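Long-range contact in aminoglycoside N(6')acetyltransferase (Legionella pneumophila subsp. pneumophila, PDB 3F5B), which probably transfers an acetyl group from acetyl-coenzyme A to the 6'-amino group of aminoglycosides, as a member of the GNAT acetyltransferase family: residues Gln19-His33 with Leu46-Asn58. Numbering follows the deposited sequence. Where two conformers were deposited one is given.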
ATOM      1  N   GLN A  19       4.538   5.990  10.541  1.00 24.15           N
ATOM      2  CA  GLN A  19       5.000   4.665  10.830  1.00 24.60           C
ATOM      3  C   GLN A  19       4.298   4.193  12.087  1.00 26.72           C
ATOM      4  O   GLN A  19       4.022   4.966  13.004  1.00 26.64           O
ATOM      5  CB  GLN A  19       6.517   4.623  10.959  1.00 24.27           C
ATOM      6  CG  GLN A  19       7.158   4.800   9.589  1.00 25.26           C
ATOM      7  CD  GLN A  19       8.655   5.021   9.604  1.00 26.77           C
ATOM      8  OE1 GLN A  19       9.324   4.814  10.612  1.00 26.65           O
ATOM      9  NE2 GLN A  19       9.195   5.485   8.451  1.00 29.00           N
HETATM   10  N   MSE A  20       3.980   2.912  12.123  1.00 28.32           N
HETATM   11  CA  MSE A  20       3.328   2.283  13.262  0.50 28.64           C
HETATM   12  C   MSE A  20       4.165   2.370  14.526  1.00 29.98           C
HETATM   13  O   MSE A  20       5.398   2.283  14.455  1.00 26.14           O
HETATM   14  CB  MSE A  20       3.114   0.809  12.936  0.50 30.03           C
HETATM   15  CG  MSE A  20       2.087   0.569  11.861  0.50 31.46           C
HETATM   16 SE   MSE A  20       0.334   0.641  12.670  0.50 32.68          SE
HETATM   17  CE  MSE A  20       0.487  -0.904  13.875  0.50 31.68           C
ATOM     18  N   ASN A  21       3.494   2.497  15.667  1.00 30.06           N
ATOM     19  CA  ASN A  21       4.131   2.299  16.965  0.50 30.21           C
ATOM     20  C   ASN A  21       3.350   1.259  17.757  1.00 30.20           C
ATOM     21  O   ASN A  21       2.236   0.866  17.361  1.00 28.69           O
ATOM     22  CB  ASN A  21       4.338   3.616  17.739  0.50 31.22           C
ATOM     23  CG  ASN A  21       3.040   4.291  18.137  0.50 31.71           C
ATOM     24  OD1 ASN A  21       2.174   3.680  18.746  0.50 32.08           O
ATOM     25  ND2 ASN A  21       2.915   5.572  17.812  0.50 31.71           N
ATOM     26  N   LYS A  22       3.934   0.769  18.844  1.00 31.01           N
ATOM     27  CA  LYS A  22       3.338  -0.323  19.619  1.00 32.80           C
ATOM     28  C   LYS A  22       1.923  -0.062  20.078  1.00 32.69           C
ATOM     29  O   LYS A  22       1.171  -0.997  20.288  1.00 32.85           O
ATOM     30  CB  LYS A  22       4.178  -0.662  20.858  1.00 34.87           C
ATOM     31  CG  LYS A  22       5.406  -1.497  20.593  1.00 37.87           C
ATOM     32  CD  LYS A  22       6.277  -1.542  21.857  1.00 39.65           C
ATOM     33  CE  LYS A  22       7.206  -2.743  21.863  1.00 41.21           C
ATOM     34  NZ  LYS A  22       6.424  -4.021  21.754  1.00 43.11           N
ATOM     35  N   SER A  23       1.562   1.199  20.265  1.00 32.78           N
ATOM     36  CA  SER A  23       0.254   1.495  20.818  1.00 33.75           C
ATOM     37  C   SER A  23      -0.866   1.204  19.823  1.00 33.65           C
ATOM     38  O   SER A  23      -2.030   1.149  20.207  1.00 32.44           O
ATOM     39  CB  SER A  23       0.182   2.934  21.314  1.00 33.86           C
ATOM     40  OG  SER A  23       0.270   3.798  20.213  1.00 37.23           O
ATOM     41  N   GLN A  24      -0.514   1.004  18.553  1.00 33.89           N
ATOM     42  CA  GLN A  24      -1.498   0.750  17.505  1.00 32.98           C
ATOM     43  C   GLN A  24      -1.481  -0.705  17.079  1.00 31.09           C
ATOM     44  O   GLN A  24      -2.206  -1.088  16.171  1.00 30.89           O
ATOM     45  CB  GLN A  24      -1.222   1.650  16.304  1.00 35.03           C
ATOM     46  CG  GLN A  24      -1.497   3.121  16.564  1.00 38.02           C
ATOM     47  CD  GLN A  24      -0.439   4.040  15.989  1.00 41.12           C
ATOM     48  OE1 GLN A  24       0.712   3.638  15.737  1.00 41.99           O
ATOM     49  NE2 GLN A  24      -0.826   5.298  15.759  1.00 43.04           N
ATOM     50  N   HIS A  25      -0.634  -1.504  17.721  1.00 29.67           N
ATOM     51  CA  HIS A  25      -0.454  -2.899  17.350  1.00 29.56           C
ATOM     52  C   HIS A  25      -1.772  -3.711  17.366  1.00 29.32           C
ATOM     53  O   HIS A  25      -2.145  -4.342  16.358  1.00 27.38           O
ATOM     54  CB  HIS A  25       0.572  -3.573  18.277  1.00 28.83           C
ATOM     55  CG  HIS A  25       1.176  -4.825  17.702  1.00 27.65           C
ATOM     56  ND1 HIS A  25       2.189  -5.518  18.329  1.00 26.86           N
ATOM     57  CD2 HIS A  25       0.906  -5.506  16.559  1.00 27.15           C
ATOM     58  CE1 HIS A  25       2.523  -6.568  17.599  1.00 27.16           C
ATOM     59  NE2 HIS A  25       1.760  -6.584  16.517  1.00 27.29           N
ATOM     60  N   GLU A  26      -2.469  -3.688  18.506  1.00 28.76           N
ATOM     61  CA  GLU A  26      -3.695  -4.448  18.643  1.00 29.31           C
ATOM     62  C   GLU A  26      -4.785  -3.956  17.693  1.00 28.45           C
ATOM     63  O   GLU A  26      -5.503  -4.773  17.116  1.00 27.43           O
ATOM     64  CB  GLU A  26      -4.152  -4.508  20.109  1.00 31.71           C
ATOM     65  CG  GLU A  26      -3.061  -5.153  20.983  1.00 35.88           C
ATOM     66  CD  GLU A  26      -3.540  -5.644  22.310  1.00 37.90           C
ATOM     67  OE1 GLU A  26      -4.550  -5.103  22.857  1.00 39.12           O
ATOM     68  OE2 GLU A  26      -2.888  -6.577  22.814  1.00 38.65           O
ATOM     69  N   LEU A  27      -4.866  -2.636  17.490  1.00 28.47           N
ATOM     70  CA  LEU A  27      -5.789  -2.064  16.483  1.00 28.50           C
ATOM     71  C   LEU A  27      -5.633  -2.703  15.105  1.00 29.01           C
ATOM     72  O   LEU A  27      -6.624  -3.138  14.476  1.00 27.61           O
ATOM     73  CB  LEU A  27      -5.634  -0.535  16.383  1.00 29.32           C
ATOM     74  CG  LEU A  27      -6.368   0.189  15.234  1.00 30.37           C
ATOM     75  CD1 LEU A  27      -7.863   0.140  15.405  1.00 28.99           C
ATOM     76  CD2 LEU A  27      -5.904   1.639  15.088  1.00 30.61           C
ATOM     77  N   VAL A  28      -4.387  -2.736  14.621  1.00 28.31           N
ATOM     78  CA  VAL A  28      -4.103  -3.264  13.297  1.00 26.28           C
ATOM     79  C   VAL A  28      -4.285  -4.786  13.286  1.00 26.62           C
ATOM     80  O   VAL A  28      -4.825  -5.349  12.326  1.00 25.85           O
ATOM     81  CB  VAL A  28      -2.694  -2.855  12.814  1.00 26.89           C
ATOM     82  CG1 VAL A  28      -2.289  -3.614  11.554  1.00 27.52           C
ATOM     83  CG2 VAL A  28      -2.654  -1.325  12.576  1.00 27.41           C
ATOM     84  N   LEU A  29      -3.857  -5.460  14.353  1.00 25.97           N
ATOM     85  CA  LEU A  29      -4.127  -6.902  14.446  1.00 25.58           C
ATOM     86  C   LEU A  29      -5.636  -7.264  14.299  1.00 25.43           C
ATOM     87  O   LEU A  29      -6.001  -8.225  13.589  1.00 24.94           O
ATOM     88  CB  LEU A  29      -3.506  -7.498  15.717  1.00 25.12           C
ATOM     89  CG  LEU A  29      -1.990  -7.781  15.647  1.00 25.15           C
ATOM     90  CD1 LEU A  29      -1.500  -8.159  17.040  1.00 25.57           C
ATOM     91  CD2 LEU A  29      -1.641  -8.892  14.647  1.00 24.59           C
ATOM     92  N   GLY A  30      -6.504  -6.487  14.936  1.00 25.47           N
ATOM     93  CA  GLY A  30      -7.941  -6.706  14.806  1.00 26.09           C
ATOM     94  C   GLY A  30      -8.344  -6.476  13.355  1.00 27.44           C
ATOM     95  O   GLY A  30      -9.054  -7.299  12.756  1.00 27.33           O
ATOM     96  N   TRP A  31      -7.862  -5.370  12.799  1.00 26.07           N
ATOM     97  CA  TRP A  31      -8.168  -4.970  11.429  1.00 28.21           C
ATOM     98  C   TRP A  31      -7.941  -6.104  10.427  1.00 27.94           C
ATOM     99  O   TRP A  31      -8.783  -6.378   9.592  1.00 28.09           O
ATOM    100  CB  TRP A  31      -7.292  -3.795  11.008  1.00 26.76           C
ATOM    101  CG  TRP A  31      -7.808  -2.433  11.401  1.00 28.24           C
ATOM    102  CD1 TRP A  31      -9.021  -2.129  11.986  1.00 28.42           C
ATOM    103  CD2 TRP A  31      -7.142  -1.196  11.195  1.00 26.62           C
ATOM    104  NE1 TRP A  31      -9.131  -0.775  12.155  1.00 28.00           N
ATOM    105  CE2 TRP A  31      -7.999  -0.176  11.656  1.00 28.49           C
ATOM    106  CE3 TRP A  31      -5.909  -0.843  10.625  1.00 27.82           C
ATOM    107  CZ2 TRP A  31      -7.635   1.188  11.621  1.00 27.05           C
ATOM    108  CZ3 TRP A  31      -5.554   0.500  10.576  1.00 27.83           C
ATOM    109  CH2 TRP A  31      -6.420   1.506  11.079  1.00 26.79           C
ATOM    110  N   ILE A  32      -6.810  -6.783  10.538  1.00 26.23           N
ATOM    111  CA  ILE A  32      -6.441  -7.739   9.505  1.00 27.41           C
ATOM    112  C   ILE A  32      -6.989  -9.126   9.777  1.00 28.28           C
ATOM    113  O   ILE A  32      -6.617 -10.094   9.094  1.00 30.28           O
ATOM    114  CB  ILE A  32      -4.914  -7.781   9.293  1.00 26.03           C
ATOM    115  CG1 ILE A  32      -4.196  -8.320  10.558  1.00 26.45           C
ATOM    116  CG2 ILE A  32      -4.413  -6.376   8.897  1.00 24.80           C
ATOM    117  CD1 ILE A  32      -2.688  -8.374  10.458  1.00 27.68           C
ATOM    118  N   HIS A  33      -7.860  -9.219  10.778  1.00 27.61           N
ATOM    119  CA  HIS A  33      -8.677 -10.407  10.987  1.00 27.36           C
ATOM    120  C   HIS A  33     -10.170 -10.192  10.671  1.00 28.54           C
ATOM    121  O   HIS A  33     -11.021 -11.044  10.981  1.00 28.96           O
ATOM    122  CB  HIS A  33      -8.446 -10.957  12.403  1.00 28.39           C
ATOM    123  CG  HIS A  33      -7.080 -11.548  12.589  1.00 29.62           C
ATOM    124  ND1 HIS A  33      -5.984 -10.802  12.977  1.00 29.05           N
ATOM    125  CD2 HIS A  33      -6.626 -12.813  12.402  1.00 29.47           C
ATOM    126  CE1 HIS A  33      -4.920 -11.583  13.027  1.00 28.80           C
ATOM    127  NE2 HIS A  33      -5.282 -12.809  12.690  1.00 29.58           N
ATOM    128  N   LEU A  46      -1.078 -13.674   5.452  1.00 25.20           N
ATOM    129  CA  LEU A  46      -1.461 -13.159   6.753  1.00 27.54           C
ATOM    130  C   LEU A  46      -0.391 -13.453   7.804  1.00 28.04           C
ATOM    131  O   LEU A  46       0.000 -12.586   8.569  1.00 27.49           O
ATOM    132  CB  LEU A  46      -2.811 -13.772   7.191  1.00 27.97           C
ATOM    133  CG  LEU A  46      -3.454 -13.314   8.508  1.00 28.61           C
ATOM    134  CD1 LEU A  46      -3.733 -11.793   8.564  1.00 28.55           C
ATOM    135  CD2 LEU A  46      -4.732 -14.089   8.791  1.00 29.75           C
ATOM    136  N   SER A  47       0.046 -14.707   7.844  1.00 28.76           N
ATOM    137  CA  SER A  47       1.098 -15.141   8.715  1.00 29.31           C
ATOM    138  C   SER A  47       2.344 -14.278   8.556  1.00 29.25           C
ATOM    139  O   SER A  47       2.868 -13.770   9.549  1.00 29.79           O
ATOM    140  CB  SER A  47       1.441 -16.608   8.419  1.00 30.63           C
ATOM    141  OG  SER A  47       2.356 -17.021   9.397  1.00 34.34           O
ATOM    142  N   ASN A  48       2.809 -14.109   7.319  1.00 29.45           N
ATOM    143  CA  ASN A  48       3.962 -13.246   7.032  1.00 30.35           C
ATOM    144  C   ASN A  48       3.771 -11.805   7.517  1.00 29.73           C
ATOM    145  O   ASN A  48       4.704 -11.205   8.061  1.00 28.23           O
ATOM    146  CB  ASN A  48       4.286 -13.209   5.542  1.00 31.45           C
ATOM    147  CG  ASN A  48       4.741 -14.545   4.990  1.00 33.45           C
ATOM    148  OD1 ASN A  48       5.284 -15.404   5.705  1.00 33.71           O
ATOM    149  ND2 ASN A  48       4.552 -14.715   3.685  1.00 34.00           N
ATOM    150  N   THR A  49       2.561 -11.260   7.292  1.00 28.61           N
ATOM    151  CA  THR A  49       2.185  -9.933   7.748  1.00 27.72           C
ATOM    152  C   THR A  49       2.284  -9.753   9.253  1.00 27.87           C
ATOM    153  O   THR A  49       2.937  -8.812   9.733  1.00 26.66           O
ATOM    154  CB  THR A  49       0.809  -9.553   7.198  1.00 28.68           C
ATOM    155  OG1 THR A  49       0.928  -9.505   5.778  1.00 29.17           O
ATOM    156  CG2 THR A  49       0.381  -8.159   7.660  1.00 28.09           C
ATOM    157  N   ILE A  50       1.703 -10.696   9.989  1.00 27.95           N
ATOM    158  CA  ILE A  50       1.728 -10.656  11.435  1.00 27.88           C
ATOM    159  C   ILE A  50       3.165 -10.712  11.956  1.00 27.35           C
ATOM    160  O   ILE A  50       3.524  -9.914  12.802  1.00 25.97           O
ATOM    161  CB  ILE A  50       0.859 -11.805  12.033  1.00 27.71           C
ATOM    162  CG1 ILE A  50      -0.633 -11.541  11.772  1.00 27.68           C
ATOM    163  CG2 ILE A  50       1.155 -12.041  13.521  1.00 27.61           C
ATOM    164  CD1 ILE A  50      -1.555 -12.673  12.258  1.00 29.19           C
ATOM    165  N   LYS A  51       3.968 -11.648  11.433  1.00 27.49           N
ATOM    166  CA  LYS A  51       5.382 -11.764  11.779  1.00 28.70           C
ATOM    167  C   LYS A  51       6.133 -10.463  11.530  1.00 28.07           C
ATOM    168  O   LYS A  51       6.848  -9.988  12.412  1.00 27.47           O
ATOM    169  CB  LYS A  51       6.041 -12.905  10.988  1.00 29.93           C
ATOM    170  CG  LYS A  51       7.572 -13.076  11.192  1.00 31.79           C
ATOM    171  CD  LYS A  51       8.061 -14.508  10.857  1.00 33.85           C
ATOM    172  CE  LYS A  51       9.571 -14.662  11.151  1.00 34.98           C
ATOM    173  NZ  LYS A  51       9.987 -16.088  11.358  1.00 37.49           N
ATOM    174  N   ASP A  52       5.969  -9.878  10.344  1.00 27.94           N
ATOM    175  CA  ASP A  52       6.796  -8.729   9.997  1.00 27.37           C
ATOM    176  C   ASP A  52       6.402  -7.521  10.826  1.00 28.28           C
ATOM    177  O   ASP A  52       7.253  -6.718  11.186  1.00 28.08           O
ATOM    178  CB  ASP A  52       6.746  -8.361   8.507  1.00 27.03           C
ATOM    179  CG  ASP A  52       8.012  -7.626   8.052  1.00 26.81           C
ATOM    180  OD1 ASP A  52       9.086  -8.264   8.072  1.00 24.41           O
ATOM    181  OD2 ASP A  52       7.944  -6.426   7.678  1.00 24.67           O
ATOM    182  N   LEU A  53       5.109  -7.397  11.129  1.00 27.59           N
ATOM    183  CA  LEU A  53       4.630  -6.267  11.907  1.00 28.47           C
ATOM    184  C   LEU A  53       5.250  -6.329  13.290  1.00 29.15           C
ATOM    185  O   LEU A  53       5.673  -5.306  13.847  1.00 30.17           O
ATOM    186  CB  LEU A  53       3.092  -6.238  11.972  1.00 27.56           C
ATOM    187  CG  LEU A  53       2.438  -5.101  12.749  1.00 30.16           C
ATOM    188  CD1 LEU A  53       2.721  -3.742  12.109  1.00 29.11           C
ATOM    189  CD2 LEU A  53       0.933  -5.321  12.846  1.00 29.89           C
ATOM    190  N   HIS A  54       5.294  -7.534  13.838  1.00 29.34           N
ATOM    191  CA  HIS A  54       5.945  -7.776  15.111  1.00 30.27           C
ATOM    192  C   HIS A  54       7.451  -7.409  15.105  1.00 28.64           C
ATOM    193  O   HIS A  54       7.942  -6.759  16.051  1.00 27.72           O
ATOM    194  CB  HIS A  54       5.762  -9.235  15.501  1.00 31.99           C
ATOM    195  CG  HIS A  54       6.139  -9.521  16.918  1.00 35.30           C
ATOM    196  ND1 HIS A  54       7.447  -9.709  17.323  1.00 36.37           N
ATOM    197  CD2 HIS A  54       5.380  -9.640  18.031  1.00 36.00           C
ATOM    198  CE1 HIS A  54       7.474  -9.937  18.621  1.00 36.61           C
ATOM    199  NE2 HIS A  54       6.232  -9.904  19.072  1.00 37.21           N
ATOM    200  N   GLU A  55       8.173  -7.816  14.054  1.00 26.34           N
ATOM    201  CA  GLU A  55       9.610  -7.486  13.927  1.00 26.92           C
ATOM    202  C   GLU A  55       9.825  -5.965  13.881  1.00 25.23           C
ATOM    203  O   GLU A  55      10.674  -5.401  14.586  1.00 23.55           O
ATOM    204  CB  GLU A  55      10.218  -8.124  12.678  1.00 28.12           C
ATOM    205  CG  GLU A  55      10.314  -9.648  12.711  1.00 30.67           C
ATOM    206  CD  GLU A  55      11.269 -10.144  13.787  1.00 32.22           C
ATOM    207  OE1 GLU A  55      12.439  -9.696  13.823  1.00 32.00           O
ATOM    208  OE2 GLU A  55      10.831 -10.976  14.599  1.00 32.92           O
ATOM    209  N   PHE A  56       9.011  -5.321  13.061  1.00 24.98           N
ATOM    210  CA  PHE A  56       9.008  -3.869  12.935  1.00 25.59           C
ATOM    211  C   PHE A  56       8.785  -3.155  14.260  1.00 26.47           C
ATOM    212  O   PHE A  56       9.490  -2.187  14.564  1.00 24.79           O
ATOM    213  CB  PHE A  56       7.940  -3.428  11.943  1.00 25.67           C
ATOM    214  CG  PHE A  56       7.977  -1.953  11.653  1.00 26.43           C
ATOM    215  CD1 PHE A  56       8.937  -1.428  10.754  1.00 25.86           C
ATOM    216  CD2 PHE A  56       7.094  -1.090  12.279  1.00 25.60           C
ATOM    217  CE1 PHE A  56       9.009  -0.056  10.494  1.00 26.24           C
ATOM    218  CE2 PHE A  56       7.144   0.293  12.026  1.00 25.87           C
ATOM    219  CZ  PHE A  56       8.109   0.817  11.132  1.00 25.17           C
ATOM    220  N   LEU A  57       7.809  -3.632  15.036  1.00 26.77           N
ATOM    221  CA  LEU A  57       7.416  -2.986  16.282  1.00 28.76           C
ATOM    222  C   LEU A  57       8.363  -3.309  17.439  1.00 30.25           C
ATOM    223  O   LEU A  57       8.494  -2.520  18.388  1.00 31.39           O
ATOM    224  CB  LEU A  57       5.967  -3.331  16.642  1.00 27.74           C
ATOM    225  CG  LEU A  57       4.918  -2.622  15.751  1.00 27.69           C
ATOM    226  CD1 LEU A  57       3.498  -3.039  16.121  1.00 25.40           C
ATOM    227  CD2 LEU A  57       5.059  -1.095  15.823  1.00 26.32           C
ATOM    228  N   ASN A  58       9.064  -4.435  17.345  1.00 31.01           N
ATOM    229  CA  ASN A  58       9.865  -4.891  18.473  1.00 33.26           C
ATOM    230  C   ASN A  58      11.380  -4.803  18.258  1.00 34.19           C
ATOM    231  O   ASN A  58      12.127  -5.583  18.843  1.00 34.14           O
ATOM    232  CB  ASN A  58       9.404  -6.292  18.880  1.00 34.73           C
ATOM    233  CG  ASN A  58       7.994  -6.287  19.439  1.00 36.60           C
ATOM    234  OD1 ASN A  58       7.797  -5.979  20.619  1.00 38.10           O
ATOM    235  ND2 ASN A  58       7.000  -6.597  18.596  1.00 36.82           N
TER
HETATM  236  O   HOH W   1       2.140  -8.889  14.990  1.00 25.01           O
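A chi1 of -160° turns the His25 ring away from its own backbone N, out from the start of helix 25-31 toward helix 46-57, where Leu57, its CG beside its own backbone N, lays a methyl over one face. Leu57 CD1 sits 3.5 Å from the centroid of the His25 ring, a CH-pi contact, while its other methyl, CD2, packs on Met20 CB and the backbone of Met20 and Asn21. A branched leucine can thus fill two sites at once. Histidine suits its place by being both flat and polar: Leu53 CD2 comes within 3.7 Å of His25 CD2, and in the ring plane His25 NE2 meets a water at 2.8 Å, which in turn donates to Ile50 O and so bridges the two helices. Leu53 CD2 also touches Val28 CG1, and in the conformer given its CD1 meets the methyl CE of Met20, built as selenomethionine.

At one end the long aliphatic chain of Lys22 lets NZ pass the Leu57 carbonyl and donate to Asn58 OD1 at 2.6 Å, from above the carbonyl plane. Asparagine can accept through OD1 and donate through ND2, which bonds to His54 O while lying over the His54 ring. At the other end the delta methyl of Ile32, an apolar group suited to this buried place, reaches between Leu46, Thr49 and Ile50, with Ile32 CD1 4.0 Å from Ile50 CG1. His33 offers its ring edge to Ile50 CD1, its rotation fixed by a nearly straight bond (178°) from ND1 to Leu29 O.

The helices run almost antiparallel (174°), their axes 11.5 Å apart, and together they cover part of one face of the GNAT sheet: Val28, Thr49 and Leu53 rest on Tyr78 of strand 74-84, and Met20 on Ile68 of strand 65-71.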